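Type I modular polyketide synthase (Streptomyces albus subsp. albus, PDB 6IYT) is an acyltransferase domain of the salinomycin polyketide synthase that probably selects an ethylmalonyl-coenzyme A extender unit and loads it onto the assembly line. Local coordinates at residues A243-G248 with H328-D333. Numbering follows the deposited sequence.
Sequences ADELVG and HERILD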
ATOM      1  N   ALA A 243      -6.921 -13.624  18.153  1.00  6.02           N
ATOM      2  CA  ALA A 243      -5.803 -14.151  18.979  1.00  6.84           C
ATOM      3  C   ALA A 243      -6.342 -15.129  20.031  1.00  8.64           C
ATOM      4  O   ALA A 243      -5.715 -16.167  20.328  1.00  9.31           O
ATOM      5  CB  ALA A 243      -5.063 -13.004  19.672  1.00  8.48           C
ATOM      6  N   ASP A 244      -7.434 -14.750  20.645  1.00  7.65           N
ATOM      7  CA  ASP A 244      -8.065 -15.574  21.660  1.00  9.38           C
ATOM      8  C   ASP A 244      -8.698 -16.893  21.195  1.00 11.05           C
ATOM      9  O   ASP A 244      -8.701 -17.868  21.933  1.00  9.99           O
ATOM     10  CB  ASP A 244      -9.058 -14.765  22.494  1.00 12.18           C
ATOM     11  CG  ASP A 244      -8.374 -13.666  23.302  1.00 14.49           C
ATOM     12  OD1 ASP A 244      -7.201 -13.819  23.567  1.00 22.56           O
ATOM     13  OD2 ASP A 244      -9.003 -12.695  23.682  1.00 15.86           O
ATOM     14  N   GLU A 245      -9.351 -16.879  20.031  1.00  9.28           N
ATOM     15  CA  GLU A 245     -10.087 -18.064  19.560  1.00 11.20           C
ATOM     16  C   GLU A 245      -9.708 -18.813  18.270  1.00 11.29           C
ATOM     17  O   GLU A 245     -10.142 -19.948  18.079  1.00 11.18           O
ATOM     18  CB  GLU A 245     -11.576 -17.708  19.467  1.00 30.00           C
ATOM     19  CG  GLU A 245     -12.133 -17.017  20.700  1.00 30.00           C
ATOM     20  CD  GLU A 245     -12.365 -17.978  21.848  1.00 30.00           C
ATOM     21  OE1 GLU A 245     -12.482 -19.194  21.590  1.00 30.00           O
ATOM     22  OE2 GLU A 245     -12.434 -17.517  23.006  1.00 30.00           O
ATOM     23  N   LEU A 246      -8.921 -18.205  17.390  1.00  9.24           N
ATOM     24  CA  LEU A 246      -8.583 -18.838  16.140  1.00  8.04           C
ATOM     25  C   LEU A 246      -7.095 -19.198  15.929  1.00  7.82           C
ATOM     26  O   LEU A 246      -6.777 -19.928  15.033  1.00  7.38           O
ATOM     27  CB  LEU A 246      -9.036 -17.946  14.974  1.00  7.66           C
ATOM     28  CG  LEU A 246     -10.520 -17.661  14.841  1.00  7.67           C
ATOM     29  CD1 LEU A 246     -10.853 -16.813  13.633  1.00  8.99           C
ATOM     30  CD2 LEU A 246     -11.264 -18.990  14.757  1.00  8.05           C
ATOM     31  N   VAL A 247      -6.211 -18.643  16.741  1.00  8.83           N
ATOM     32  CA  VAL A 247      -4.783 -18.891  16.509  1.00  9.24           C
ATOM     33  C   VAL A 247      -4.474 -20.379  16.753  1.00 11.95           C
ATOM     34  O   VAL A 247      -5.024 -20.981  17.683  1.00 11.04           O
ATOM     35  CB  VAL A 247      -3.894 -18.001  17.393  1.00  9.38           C
ATOM     36  CG1 VAL A 247      -2.457 -18.490  17.375  1.00 10.34           C
ATOM     37  CG2 VAL A 247      -3.962 -16.578  16.919  1.00  9.96           C
ATOM     38  N   GLY A 248      -3.818 -21.002  15.784  1.00 11.52           N
ATOM     39  CA  GLY A 248      -3.538 -22.438  15.843  1.00 11.49           C
ATOM     40  C   GLY A 248      -4.562 -23.294  15.106  1.00 11.30           C
ATOM     41  O   GLY A 248      -4.292 -24.435  14.760  1.00 12.03           O
ATOM     42  N   HIS A 328     -19.664 -15.122  15.511  1.00  8.04           N
ATOM     43  CA  HIS A 328     -20.593 -14.114  15.021  1.00  7.97           C
ATOM     44  C   HIS A 328     -21.173 -13.261  16.155  1.00  7.93           C
ATOM     45  O   HIS A 328     -21.133 -12.027  16.106  1.00  7.96           O
ATOM     46  CB  HIS A 328     -21.709 -14.815  14.285  1.00  9.55           C
ATOM     47  CG  HIS A 328     -22.594 -13.902  13.511  1.00 10.69           C
ATOM     48  ND1 HIS A 328     -23.589 -14.372  12.679  1.00 13.95           N
ATOM     49  CD2 HIS A 328     -22.666 -12.553  13.462  1.00  9.44           C
ATOM     50  CE1 HIS A 328     -24.194 -13.348  12.104  1.00 12.27           C
ATOM     51  NE2 HIS A 328     -23.679 -12.232  12.597  1.00 10.85           N
ATOM     52  N   GLU A 329     -21.792 -13.913  17.122  1.00  8.26           N
ATOM     53  CA  GLU A 329     -22.460 -13.201  18.231  1.00  8.94           C
ATOM     54  C   GLU A 329     -21.474 -12.306  19.015  1.00  7.45           C
ATOM     55  O   GLU A 329     -21.785 -11.146  19.357  1.00  7.83           O
ATOM     56  CB  GLU A 329     -23.123 -14.210  19.168  1.00 11.35           C
ATOM     57  CG  GLU A 329     -24.361 -14.850  18.577  1.00 13.57           C
ATOM     58  CD  GLU A 329     -24.063 -15.758  17.390  1.00 15.95           C
ATOM     59  OE1 GLU A 329     -24.827 -15.673  16.388  1.00 17.07           O
ATOM     60  OE2 GLU A 329     -23.083 -16.551  17.470  1.00 18.43           O
ATOM     61  N   ARG A 330     -20.300 -12.841  19.281  1.00  6.52           N
ATOM     62  CA  ARG A 330     -19.275 -12.084  19.992  1.00  6.85           C
ATOM     63  C   ARG A 330     -18.800 -10.850  19.204  1.00  6.09           C
ATOM     64  O   ARG A 330     -18.541  -9.809  19.761  1.00  5.61           O
ATOM     65  CB  ARG A 330     -18.106 -12.988  20.376  1.00  9.15           C
ATOM     66  CG  ARG A 330     -18.465 -13.936  21.485  1.00 12.09           C
ATOM     67  CD  ARG A 330     -17.461 -15.056  21.640  1.00 18.55           C
ATOM     68  NE  ARG A 330     -16.288 -14.631  22.377  1.00 28.03           N
ATOM     69  CZ  ARG A 330     -15.304 -15.458  22.701  1.00 33.04           C
ATOM     70  NH1 ARG A 330     -15.369 -16.721  22.348  1.00 38.34           N
ATOM     71  NH2 ARG A 330     -14.269 -15.011  23.388  1.00 25.49           N
ATOM     72  N   ILE A 331     -18.681 -11.016  17.895  1.00  5.77           N
ATOM     73  CA  ILE A 331     -18.218  -9.920  17.068  1.00  6.05           C
ATOM     74  C   ILE A 331     -19.237  -8.789  17.093  1.00  6.51           C
ATOM     75  O   ILE A 331     -18.873  -7.622  17.259  1.00  6.63           O
ATOM     76  CB  ILE A 331     -17.926 -10.379  15.622  1.00  5.70           C
ATOM     77  CG1 ILE A 331     -16.640 -11.223  15.596  1.00  5.75           C
ATOM     78  CG2 ILE A 331     -17.822  -9.186  14.694  1.00  5.88           C
ATOM     79  CD1 ILE A 331     -16.518 -12.140  14.378  1.00  6.08           C
ATOM     80  N   LEU A 332     -20.525  -9.124  17.020  1.00  6.26           N
ATOM     81  CA  LEU A 332     -21.573  -8.070  17.061  1.00  6.73           C
ATOM     82  C   LEU A 332     -21.580  -7.334  18.392  1.00  7.27           C
ATOM     83  O   LEU A 332     -21.698  -6.111  18.428  1.00  7.29           O
ATOM     84  CB  LEU A 332     -22.953  -8.636  16.763  1.00  7.06           C
ATOM     85  CG  LEU A 332     -23.193  -9.304  15.423  1.00  7.40           C
ATOM     86  CD1 LEU A 332     -24.658  -9.669  15.262  1.00  7.32           C
ATOM     87  CD2 LEU A 332     -22.748  -8.413  14.250  1.00  8.54           C
ATOM     88  N   ASP A 333     -21.320  -8.053  19.483  1.00  7.17           N
ATOM     89  CA  ASP A 333     -21.248  -7.436  20.778  1.00  7.70           C
ATOM     90  C   ASP A 333     -20.018  -6.547  20.901  1.00  8.32           C
ATOM     91  O   ASP A 333     -20.099  -5.432  21.428  1.00  6.98           O
ATOM     92  CB  ASP A 333     -21.207  -8.506  21.888  1.00  9.45           C
ATOM     93  CG  ASP A 333     -22.581  -8.883  22.396  1.00 16.15           C
ATOM     94  OD1 ASP A 333     -23.564  -8.132  22.134  1.00 18.32           O
ATOM     95  OD2 ASP A 333     -22.684  -9.962  23.072  1.00 17.39           O
TER
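Glu-245 and Arg-330 form a surface salt bridge that ties the last turn of helix 228-245 to the short helix 328-334, at the periphery of the acyltransferase domain. It is a single-pair contact, burying just 90 Å² between the two segments. One carboxylate oxygen does the gripping: Arg-330 NH2 donates to Glu-245 OE2 at 3.1 Å with an N-H...O angle of 144°, and Arg-330 NH1 reaches the same OE2 at 3.1 Å in a weak second bond. OE2 thus sits in the fork between the two terminal nitrogens, at the edge of the guanidinium and close to its plane. The carboxylate does not lie flat against this edge. Its plane is turned 70° from that of the guanidinium, and NH2 approaches OE2 from above the carboxylate. Both nitrogens share OE2, while Glu-245 OE1 lies 3.9 Å from Arg-330 NH1, so the bridge is not a bidentate one through two oxygens.

Long, flexible side chains suit a gap of 11.0 Å between the CA atoms of Glu-245 and Arg-330. The arginine bends at chi3 (80°), which turns its guanidinium toward the glutamate, whose own chain bends at chi2. Asp-244, whose OD2 lies 5.8 Å from Arg-330 NH2, may add a modest attraction to the positive charge.

An apolar contact also joins the two helices: Ile-331 rests on Leu-241 of helix 228-245, which the Arg-330 side chain touches too. Ile-331 further meets Phe-367 and Cys-370 of helix 363-371. At the end of helix 228-245, Ala-243 touches helix 181-200, and just beyond it Leu-246 packs on Leu-327 and Val-317.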